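Local atomic coordinates of epimerase (Methylomonas sp. DH-1, PDB entry 7CJ7), a protein that catalyses the reversible C3 epimerization of ketoses with the help of manganese, working fastest on L-ribulose and more slowly on sugars such as D-allulose and D-fructose. Residues H12-S17 and S250-P255; G24-I29 and Q60-R65; C109-C114 and E152-Y157. One frame throughout, in Å; residues are numbered along the deposited sequence.

Interaction 1 (H12-S17 and S250-P255); sequences HALVWS and SEIVDP. With SOL (L-sorbose), chain C.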
loop_
_atom_site.group_PDB
_atom_site.type_symbol
_atom_site.label_atom_id
_atom_site.label_comp_id
_atom_site.label_asym_id
_atom_site.label_seq_id
_atom_site.Cartn_x
_atom_site.Cartn_y
_atom_site.Cartn_z
ATOM N N HIS A 12 -5.233 3.047 -19.493
ATOM C CA HIS A 12 -5.893 1.861 -18.901
ATOM C C HIS A 12 -7.406 2.019 -19.051
ATOM O O HIS A 12 -7.897 3.145 -18.874
ATOM C CB HIS A 12 -5.440 1.702 -17.449
ATOM C CG HIS A 12 -5.850 0.404 -16.850
ATOM N ND1 HIS A 12 -7.051 0.249 -16.204
ATOM C CD2 HIS A 12 -5.218 -0.786 -16.782
ATOM C CE1 HIS A 12 -7.150 -0.991 -15.768
ATOM N NE2 HIS A 12 -6.033 -1.643 -16.099
ATOM N N ALA A 13 -8.118 0.933 -19.369
ATOM C CA ALA A 13 -9.569 0.947 -19.660
ATOM C C ALA A 13 -10.346 1.585 -18.500
ATOM O O ALA A 13 -11.349 2.273 -18.776
ATOM C CB ALA A 13 -10.038 -0.457 -19.941
ATOM N N LEU A 14 -9.899 1.389 -17.252
ATOM C CA LEU A 14 -10.651 1.801 -16.033
ATOM C C LEU A 14 -10.637 3.323 -15.870
ATOM O O LEU A 14 -11.278 3.831 -14.918
ATOM C CB LEU A 14 -10.036 1.127 -14.806
ATOM C CG LEU A 14 -10.811 -0.070 -14.261
ATOM C CD1 LEU A 14 -12.071 0.391 -13.539
ATOM C CD2 LEU A 14 -11.148 -1.049 -15.373
ATOM N N VAL A 15 -9.904 4.028 -16.726
ATOM C CA VAL A 15 -9.981 5.512 -16.779
ATOM C C VAL A 15 -11.365 5.888 -17.317
ATOM O O VAL A 15 -11.867 6.954 -16.923
ATOM C CB VAL A 15 -8.835 6.110 -17.606
ATOM C CG1 VAL A 15 -9.097 7.561 -17.963
ATOM C CG2 VAL A 15 -7.515 5.975 -16.865
ATOM N N TRP A 16 -11.983 5.008 -18.114
ATOM C CA TRP A 16 -13.223 5.319 -18.869
ATOM C C TRP A 16 -14.382 4.387 -18.507
ATOM O O TRP A 16 -15.513 4.889 -18.448
ATOM C CB TRP A 16 -12.965 5.303 -20.375
ATOM C CG TRP A 16 -12.071 6.402 -20.855
ATOM C CD1 TRP A 16 -12.419 7.691 -21.142
ATOM C CD2 TRP A 16 -10.672 6.285 -21.161
ATOM N NE1 TRP A 16 -11.327 8.386 -21.592
ATOM C CE2 TRP A 16 -10.243 7.547 -21.620
ATOM C CE3 TRP A 16 -9.750 5.234 -21.107
ATOM C CZ2 TRP A 16 -8.922 7.791 -21.988
ATOM C CZ3 TRP A 16 -8.447 5.479 -21.477
ATOM C CH2 TRP A 16 -8.047 6.736 -21.918
ATOM N N SER A 17 -14.140 3.085 -18.358
ATOM C CA SER A 17 -15.202 2.049 -18.253
ATOM C C SER A 17 -14.850 1.003 -17.195
ATOM O O SER A 17 -13.719 0.528 -17.199
ATOM C CB SER A 17 -15.449 1.380 -19.579
ATOM O OG SER A 17 -15.933 2.312 -20.529
ATOM N N SER A 250 -13.543 5.871 -7.366
ATOM C CA SER A 250 -14.861 5.263 -7.060
ATOM C C SER A 250 -15.879 5.695 -8.128
ATOM O O SER A 250 -16.935 5.048 -8.230
ATOM C CB SER A 250 -15.313 5.599 -5.656
ATOM O OG SER A 250 -15.383 7.005 -5.467
ATOM N N GLU A 251 -15.556 6.726 -8.919
ATOM C CA GLU A 251 -16.387 7.213 -10.056
ATOM C C GLU A 251 -16.653 6.068 -11.046
ATOM O O GLU A 251 -17.789 5.968 -11.560
ATOM C CB GLU A 251 -15.684 8.369 -10.773
ATOM C CG GLU A 251 -16.516 8.976 -11.895
ATOM C CD GLU A 251 -17.731 9.744 -11.413
ATOM O OE1 GLU A 251 -18.622 10.033 -12.241
ATOM O OE2 GLU A 251 -17.775 10.056 -10.212
ATOM N N ILE A 252 -15.627 5.264 -11.346
ATOM C CA ILE A 252 -15.696 4.160 -12.348
ATOM C C ILE A 252 -15.257 2.875 -11.647
ATOM O O ILE A 252 -14.058 2.778 -11.294
ATOM C CB ILE A 252 -14.827 4.459 -13.587
ATOM C CG1 ILE A 252 -15.131 5.830 -14.202
ATOM C CG2 ILE A 252 -14.961 3.339 -14.611
ATOM C CD1 ILE A 252 -16.397 5.876 -15.018
ATOM N N VAL A 253 -16.200 1.947 -11.448
ATOM C CA VAL A 253 -16.021 0.728 -10.606
ATOM C C VAL A 253 -16.080 -0.513 -11.499
ATOM O O VAL A 253 -17.072 -0.676 -12.239
ATOM C CB VAL A 253 -17.078 0.658 -9.484
ATOM C CG1 VAL A 253 -16.901 -0.584 -8.622
ATOM C CG2 VAL A 253 -17.069 1.907 -8.617
ATOM N N ASP A 254 -15.040 -1.345 -11.437
ATOM C CA ASP A 254 -15.051 -2.738 -11.956
ATOM C C ASP A 254 -15.306 -3.638 -10.755
ATOM O O ASP A 254 -14.422 -3.803 -9.913
ATOM C CB ASP A 254 -13.753 -3.084 -12.696
ATOM C CG ASP A 254 -13.669 -4.519 -13.204
ATOM O OD1 ASP A 254 -14.113 -5.438 -12.473
ATOM O OD2 ASP A 254 -13.152 -4.716 -14.331
ATOM N N PRO A 255 -16.533 -4.195 -10.631
ATOM C CA PRO A 255 -16.956 -4.932 -9.441
ATOM C C PRO A 255 -15.835 -5.712 -8.744
ATOM O O PRO A 255 -15.734 -5.614 -7.532
ATOM C CB PRO A 255 -18.013 -5.866 -10.039
ATOM C CG PRO A 255 -18.704 -4.995 -11.062
ATOM C CD PRO A 255 -17.600 -4.136 -11.647
HETATM C C1 SOL C . -2.621 -3.147 -9.981
HETATM O O1 SOL C . -2.370 -2.396 -8.816
HETATM C C2 SOL C . -1.993 -2.529 -11.188
HETATM O O2 SOL C . -1.062 -1.750 -11.072
HETATM C C3 SOL C . -2.578 -2.853 -12.555
HETATM O O3 SOL C . -1.650 -2.576 -13.579
HETATM C C4 SOL C . -3.038 -4.305 -12.633
HETATM O O4 SOL C . -1.918 -5.169 -12.433
HETATM C C5 SOL C . -3.696 -4.669 -13.966
HETATM O O5 SOL C . -3.923 -6.077 -14.011
HETATM C C6 SOL C . -5.009 -3.956 -14.208
HETATM O O6 SOL C . -5.543 -4.307 -15.488
HETATM O O HOH W 1 -11.493 3.868 -11.925
#

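Interaction 2 (G24-I29 and Q60-R65); sequences GARKAI and QEYNLR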
loop_
_atom_site.group_PDB
_atom_site.type_symbol
_atom_site.label_atom_id
_atom_site.label_comp_id
_atom_site.label_asym_id
_atom_site.label_seq_id
_atom_site.Cartn_x
_atom_site.Cartn_y
_atom_site.Cartn_z
ATOM N N GLY A 24 -19.318 -0.169 -23.076
ATOM C CA GLY A 24 -18.113 0.142 -22.286
ATOM C C GLY A 24 -16.900 0.221 -23.193
ATOM O O GLY A 24 -16.091 1.166 -23.053
ATOM N N ALA A 25 -16.785 -0.725 -24.121
ATOM C CA ALA A 25 -15.642 -0.803 -25.058
ATOM C C ALA A 25 -15.625 0.452 -25.937
ATOM O O ALA A 25 -14.553 1.063 -26.102
ATOM C CB ALA A 25 -15.731 -2.058 -25.875
ATOM N N ARG A 26 -16.780 0.845 -26.475
ATOM C CA ARG A 26 -16.865 2.010 -27.392
ATOM C C ARG A 26 -16.519 3.285 -26.615
ATOM O O ARG A 26 -15.768 4.112 -27.148
ATOM C CB ARG A 26 -18.239 2.124 -28.049
ATOM C CG ARG A 26 -18.386 3.375 -28.912
ATOM C CD ARG A 26 -19.704 3.461 -29.653
ATOM N NE ARG A 26 -19.737 2.510 -30.741
ATOM C CZ ARG A 26 -19.227 2.736 -31.948
ATOM N NH1 ARG A 26 -18.693 3.908 -32.246
ATOM N NH2 ARG A 26 -19.286 1.796 -32.866
ATOM N N LYS A 27 -17.041 3.419 -25.394
ATOM C CA LYS A 27 -16.807 4.598 -24.527
ATOM C C LYS A 27 -15.305 4.717 -24.273
ATOM O O LYS A 27 -14.753 5.826 -24.453
ATOM C CB LYS A 27 -17.599 4.438 -23.228
ATOM C CG LYS A 27 -17.603 5.632 -22.294
ATOM C CD LYS A 27 -18.689 5.466 -21.258
ATOM C CE LYS A 27 -18.838 6.634 -20.314
ATOM N NZ LYS A 27 -17.770 6.628 -19.284
ATOM N N ALA A 28 -14.662 3.606 -23.907
ATOM C CA ALA A 28 -13.232 3.572 -23.532
ATOM C C ALA A 28 -12.365 3.837 -24.770
ATOM O O ALA A 28 -11.415 4.626 -24.678
ATOM C CB ALA A 28 -12.899 2.256 -22.877
ATOM N N ILE A 29 -12.680 3.195 -25.891
ATOM C CA ILE A 29 -11.858 3.302 -27.130
ATOM C C ILE A 29 -12.011 4.718 -27.695
ATOM O O ILE A 29 -10.983 5.347 -27.996
ATOM C CB ILE A 29 -12.203 2.174 -28.117
ATOM C CG1 ILE A 29 -11.643 0.845 -27.599
ATOM C CG2 ILE A 29 -11.705 2.497 -29.520
ATOM C CD1 ILE A 29 -12.130 -0.384 -28.332
ATOM N N GLN A 60 -10.349 -0.504 -35.077
ATOM C CA GLN A 60 -10.184 -0.062 -36.486
ATOM C C GLN A 60 -10.914 1.277 -36.687
ATOM O O GLN A 60 -10.326 2.205 -37.270
ATOM C CB GLN A 60 -10.733 -1.136 -37.424
ATOM C CG GLN A 60 -9.940 -2.429 -37.392
ATOM C CD GLN A 60 -10.582 -3.475 -38.270
ATOM O OE1 GLN A 60 -11.641 -4.013 -37.953
ATOM N NE2 GLN A 60 -9.952 -3.753 -39.398
ATOM N N GLU A 61 -12.142 1.362 -36.184
ATOM C CA GLU A 61 -13.038 2.545 -36.298
ATOM C C GLU A 61 -12.324 3.784 -35.747
ATOM O O GLU A 61 -12.413 4.836 -36.387
ATOM C CB GLU A 61 -14.358 2.251 -35.579
ATOM C CG GLU A 61 -15.361 3.377 -35.643
ATOM C CD GLU A 61 -16.712 3.072 -35.015
ATOM O OE1 GLU A 61 -16.915 1.928 -34.569
ATOM O OE2 GLU A 61 -17.572 3.979 -34.992
ATOM N N TYR A 62 -11.620 3.664 -34.618
ATOM C CA TYR A 62 -10.988 4.812 -33.912
ATOM C C TYR A 62 -9.470 4.834 -34.123
ATOM O O TYR A 62 -8.816 5.675 -33.489
ATOM C CB TYR A 62 -11.368 4.788 -32.432
ATOM C CG TYR A 62 -12.814 5.138 -32.198
ATOM C CD1 TYR A 62 -13.223 6.460 -32.111
ATOM C CD2 TYR A 62 -13.782 4.152 -32.098
ATOM C CE1 TYR A 62 -14.557 6.788 -31.928
ATOM C CE2 TYR A 62 -15.116 4.461 -31.898
ATOM C CZ TYR A 62 -15.507 5.784 -31.808
ATOM O OH TYR A 62 -16.824 6.096 -31.611
ATOM N N ASN A 63 -8.940 3.963 -34.987
ATOM C CA ASN A 63 -7.497 3.876 -35.329
ATOM C C ASN A 63 -6.672 3.798 -34.041
ATOM O O ASN A 63 -5.751 4.615 -33.847
ATOM C CB ASN A 63 -7.005 5.056 -36.164
ATOM C CG ASN A 63 -5.613 4.840 -36.710
ATOM O OD1 ASN A 63 -4.821 5.776 -36.813
ATOM N ND2 ASN A 63 -5.293 3.603 -37.040
ATOM N N LEU A 64 -7.009 2.847 -33.186
ATOM C CA LEU A 64 -6.335 2.666 -31.884
ATOM C C LEU A 64 -5.726 1.265 -31.832
ATOM O O LEU A 64 -6.320 0.349 -32.380
ATOM C CB LEU A 64 -7.382 2.875 -30.791
ATOM C CG LEU A 64 -6.837 3.201 -29.411
ATOM C CD1 LEU A 64 -6.077 4.516 -29.419
ATOM C CD2 LEU A 64 -7.972 3.236 -28.398
ATOM N N ARG A 65 -4.584 1.112 -31.169
ATOM C CA ARG A 65 -3.994 -0.220 -30.896
ATOM C C ARG A 65 -4.462 -0.671 -29.503
ATOM O O ARG A 65 -5.070 0.145 -28.758
ATOM C CB ARG A 65 -2.471 -0.154 -31.041
ATOM C CG ARG A 65 -2.014 0.196 -32.450
ATOM C CD ARG A 65 -0.536 -0.009 -32.696
ATOM N NE ARG A 65 0.359 0.840 -31.919
ATOM C CZ ARG A 65 0.629 2.127 -32.192
ATOM N NH1 ARG A 65 0.032 2.732 -33.204
ATOM N NH2 ARG A 65 1.477 2.820 -31.441
#

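Interaction 3 (C109-C114 and E152-Y157); sequences CGVIYC and EVVNRY. With MN (manganese (II) ion), chain D; SOL (L-sorbose), chain C.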
loop_
_atom_site.group_PDB
_atom_site.type_symbol
_atom_site.label_atom_id
_atom_site.label_comp_id
_atom_site.label_asym_id
_atom_site.label_seq_id
_atom_site.Cartn_x
_atom_site.Cartn_y
_atom_site.Cartn_z
ATOM N N CYS A 109 0.597 -7.939 -19.979
ATOM C CA CYS A 109 1.323 -7.391 -18.811
ATOM C C CYS A 109 0.439 -7.442 -17.562
ATOM O O CYS A 109 -0.671 -7.998 -17.615
ATOM C CB CYS A 109 1.831 -5.987 -19.117
ATOM S SG CYS A 109 0.520 -4.744 -19.238
ATOM N N GLY A 110 0.963 -6.954 -16.445
ATOM C CA GLY A 110 0.241 -6.956 -15.168
ATOM C C GLY A 110 0.660 -8.105 -14.265
ATOM O O GLY A 110 1.772 -8.654 -14.418
ATOM N N VAL A 111 -0.203 -8.432 -13.313
ATOM C CA VAL A 111 0.089 -9.443 -12.269
ATOM C C VAL A 111 -0.335 -10.803 -12.819
ATOM O O VAL A 111 -1.379 -11.341 -12.403
ATOM C CB VAL A 111 -0.580 -9.055 -10.940
ATOM C CG1 VAL A 111 -0.259 -10.066 -9.846
ATOM C CG2 VAL A 111 -0.141 -7.660 -10.520
ATOM N N ILE A 112 0.466 -11.324 -13.746
ATOM C CA ILE A 112 0.148 -12.561 -14.513
ATOM C C ILE A 112 0.799 -13.768 -13.838
ATOM O O ILE A 112 0.575 -14.879 -14.315
ATOM C CB ILE A 112 0.588 -12.415 -15.981
ATOM C CG1 ILE A 112 2.056 -11.997 -16.103
ATOM C CG2 ILE A 112 -0.325 -11.455 -16.726
ATOM C CD1 ILE A 112 2.567 -11.983 -17.526
ATOM N N TYR A 113 1.580 -13.553 -12.775
ATOM C CA TYR A 113 2.456 -14.584 -12.167
ATOM C C TYR A 113 1.918 -15.013 -10.792
ATOM O O TYR A 113 2.530 -15.882 -10.158
ATOM C CB TYR A 113 3.882 -14.038 -12.049
ATOM C CG TYR A 113 3.941 -12.729 -11.317
ATOM C CD1 TYR A 113 4.027 -12.697 -9.937
ATOM C CD2 TYR A 113 3.860 -11.522 -11.995
ATOM C CE1 TYR A 113 4.054 -11.500 -9.241
ATOM C CE2 TYR A 113 3.901 -10.316 -11.315
ATOM C CZ TYR A 113 3.983 -10.305 -9.932
ATOM O OH TYR A 113 4.012 -9.126 -9.244
ATOM N N CYS A 114 0.795 -14.453 -10.356
ATOM C CA CYS A 114 0.167 -14.798 -9.055
ATOM C C CYS A 114 -1.246 -14.213 -8.966
ATOM O O CYS A 114 -1.657 -13.478 -9.890
ATOM C CB CYS A 114 1.000 -14.275 -7.897
ATOM S SG CYS A 114 0.952 -12.475 -7.749
ATOM N N GLU A 152 4.459 -7.459 -13.918
ATOM C CA GLU A 152 4.324 -6.189 -13.177
ATOM C C GLU A 152 4.696 -6.413 -11.709
ATOM O O GLU A 152 4.003 -7.167 -11.011
ATOM C CB GLU A 152 2.912 -5.632 -13.288
ATOM C CG GLU A 152 2.834 -4.206 -12.807
ATOM C CD GLU A 152 1.445 -3.614 -12.924
ATOM O OE1 GLU A 152 0.486 -4.372 -13.261
ATOM O OE2 GLU A 152 1.325 -2.410 -12.695
ATOM N N VAL A 153 5.737 -5.726 -11.263
ATOM C CA VAL A 153 6.126 -5.636 -9.829
ATOM C C VAL A 153 5.070 -4.793 -9.121
ATOM O O VAL A 153 4.826 -3.655 -9.543
ATOM C CB VAL A 153 7.529 -5.023 -9.703
ATOM C CG1 VAL A 153 7.914 -4.842 -8.245
ATOM C CG2 VAL A 153 8.545 -5.864 -10.460
ATOM N N VAL A 154 4.435 -5.329 -8.092
ATOM C CA VAL A 154 3.396 -4.551 -7.372
ATOM C C VAL A 154 3.717 -4.594 -5.884
ATOM O O VAL A 154 4.602 -5.365 -5.462
ATOM C CB VAL A 154 1.976 -5.056 -7.672
ATOM C CG1 VAL A 154 1.604 -4.845 -9.132
ATOM C CG2 VAL A 154 1.814 -6.513 -7.264
ATOM N N ASN A 155 3.019 -3.774 -5.118
ATOM C CA ASN A 155 3.353 -3.564 -3.691
ATOM C C ASN A 155 2.953 -4.807 -2.886
ATOM O O ASN A 155 2.232 -5.701 -3.398
ATOM C CB ASN A 155 2.739 -2.256 -3.181
ATOM C CG ASN A 155 1.240 -2.321 -3.041
ATOM O OD1 ASN A 155 0.745 -3.108 -2.246
ATOM N ND2 ASN A 155 0.515 -1.503 -3.802
ATOM N N ARG A 156 3.398 -4.831 -1.640
ATOM C CA ARG A 156 3.237 -5.940 -0.668
ATOM C C ARG A 156 1.755 -6.302 -0.488
ATOM O O ARG A 156 1.476 -7.478 -0.182
ATOM C CB ARG A 156 3.851 -5.501 0.661
ATOM C CG ARG A 156 3.147 -4.302 1.286
ATOM C CD ARG A 156 3.921 -3.674 2.429
ATOM N NE ARG A 156 5.236 -3.217 2.007
ATOM C CZ ARG A 156 6.220 -2.914 2.838
ATOM N NH1 ARG A 156 6.026 -3.003 4.139
ATOM N NH2 ARG A 156 7.395 -2.527 2.368
ATOM N N TYR A 157 0.830 -5.354 -0.617
ATOM C CA TYR A 157 -0.613 -5.634 -0.385
ATOM C C TYR A 157 -1.236 -6.315 -1.617
ATOM O O TYR A 157 -2.398 -6.723 -1.519
ATOM C CB TYR A 157 -1.379 -4.359 -0.013
ATOM C CG TYR A 157 -0.816 -3.588 1.155
ATOM C CD1 TYR A 157 -1.032 -3.989 2.464
ATOM C CD2 TYR A 157 -0.091 -2.427 0.948
ATOM C CE1 TYR A 157 -0.531 -3.266 3.535
ATOM C CE2 TYR A 157 0.429 -1.697 2.004
ATOM C CZ TYR A 157 0.194 -2.110 3.306
ATOM O OH TYR A 157 0.687 -1.388 4.349
HETATM MN MN MN D . -0.181 -0.991 -12.856
HETATM C C1 SOL C . -2.621 -3.147 -9.981
HETATM O O1 SOL C . -2.370 -2.396 -8.816
HETATM C C2 SOL C . -1.993 -2.529 -11.188
HETATM O O2 SOL C . -1.062 -1.750 -11.072
HETATM C C3 SOL C . -2.578 -2.853 -12.555
HETATM O O3 SOL C . -1.650 -2.576 -13.579
HETATM C C4 SOL C . -3.038 -4.305 -12.633
HETATM O O4 SOL C . -1.918 -5.169 -12.433
HETATM C C5 SOL C . -3.696 -4.669 -13.966
HETATM O O5 SOL C . -3.923 -6.077 -14.011
HETATM C C6 SOL C . -5.009 -3.956 -14.208
HETATM O O6 SOL C . -5.543 -4.307 -15.488
#

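Interaction 1 (H12-S17 and S250-P255)
I252 holds CG1 anti to its carbonyl carbon (chi1 -52°), which puts CG2 anti to the backbone N and aims both branches at the turn of 12-17. CG2 presses against the backbone, 3.5 Å from S17 C, while CD1 reaches the carbonyl of W16. A beta-branched, purely apolar residue suits this place, because it spreads over the turn with two branches. L14 answers from the side: its CD1 lies 4.0 Å from CB of D254, the two side chains crossing at about a right angle. One water bridges the loops, 3.0 Å from L14 O and 2.9 Å from I252 O.

H12 faces the sugar instead. Its CG stands anti to the backbone N (chi1 -169°), and NE2 meets O6 of L-sorbose at the ring edge, 2.8 Å away and almost straight at 177°. The other ring nitrogen, ND1, accepts from L14 N at 3.2 Å, the donor tilted from the ring plane, so both nitrogens are engaged and the imidazole's rotation is fixed. A leucine here would probably cost sorbose O6 its bond to NE2 and the amide of L14 its acceptor on ND1. F248 meets the ring edge-to-face. Apolar contact and a shared water thus join the loops after strands 8-12 and 242-245, the first and last of the barrel, while the imidazole, steadied through ND1, offers NE2 to the sugar.

Interaction 2 (G24-I29 and Q60-R65)
R26 NH2 reaches E61 OE1 at 2.9 Å, the shorter arm of a two-pronged salt bridge whose other arm runs from R26 NH1 to E61 OE2 at 3.0 Å. The grip is end-on, one nitrogen to each oxygen, but it is not flat: guanidinium and carboxylate planes stand 62° apart. The two bonds therefore differ. NH1 points almost straight at OE2 (168°), which lies in the guanidinium plane yet is met from above the carboxylate; NH2 uses the syn lone pair of OE1 along a more bent path. Arginine suits the place because its long chain, bent at chi3 (-73°), carries the charge from one helix to the next, and a glutamate with its chain extended beyond CG comes out to meet it. NH1 also lies 2.9 Å from Y62 OH, at the edge of the tyrosine ring, with ring and guanidinium steeply inclined to each other.

Beneath this exposed, charged layer the contact turns apolar. CG2 of I29 lies 3.7 Å from CD2 of Y62, and the same methyl meets CD2 of L64 at 4.0 Å, so one branch of the isoleucine serves two partners. Y62 suits the boundary, its ring carbons packing on I29 and its hydroxyl reaching up to the charged groups. N63, with positive phi, is the C' residue of a Schellman motif that ends helix 52-61 and turns the chain so that L64 points inward.

Helices 22-35 and 52-61 are consecutive outer helices of the barrel; I29 also packs on L58 and L59, while L64 rests on A32 and on I40 of strand 39-43, which comes between the two helices in the chain.

Interaction 3 (C109-C114 and E152-Y157)
G110 and E152 lie side by side where strand 107-112 turns a corner beside the end of its parallel neighbour 148-152, their CA atoms 4.6 Å apart. E152 N donates to G110 O at 3.0 Å, nearly straight (166°) although the donor stands above the carbonyl plane. G110 has positive phi (99°), where a CB would jam against the preceding carbonyl oxygen and crowd sorbose O5, so glycine suits it. Next comes V111, centre of an inverse gamma turn closed by a weak bond from I112 N to G110 O.

The turned chain brings Y113 back over strand 148-152. CG of Y113 sits between backbone N and carbonyl carbon (chi1 54°), and OH donates to E152 O at 2.6 Å, the oxygen lying at the edge of the ring. Tyrosine is apt, its length carrying one hydroxyl to a buried carbonyl. V111 CG2 meets V154 CG1 at 3.6 Å and also borders sorbose O4.

E152 stretches its chain into the pocket. OE2 binds manganese at 2.1 Å, and OE1 accepts from sorbose O4 at 2.7 Å, so one carboxylate holds metal and sugar together. D185, H211 and E246 complete the protein's share of the metal site, and sorbose O2 and O3 also bind the ion. These strand ends form part of the active-site mouth of a TIM barrel; E152 is probably one of the proton donor/acceptors, by analogy with relatives.

Interactions 1 and 3 are buried and both touch L-sorbose, although their centres lie about 19 Å apart and they do not meet; interaction 2 is only partly buried, toward the outside of the barrel. Interaction 3 joins its segments by directional hydrogen bonds and sends a metal-binding carboxylate into the pocket; interaction 1 is apolar and water-bridged, while at the outer helices a salt bridge roofs an apolar layer. Interactions 1 and 2 share a border: S17 OG probably bonds to G24 O, and K27 NZ to W16 O, linking the first loop to helix 22-35. Along the chain, interactions 2 and 3 both lie within the long loop that interaction 1 closes.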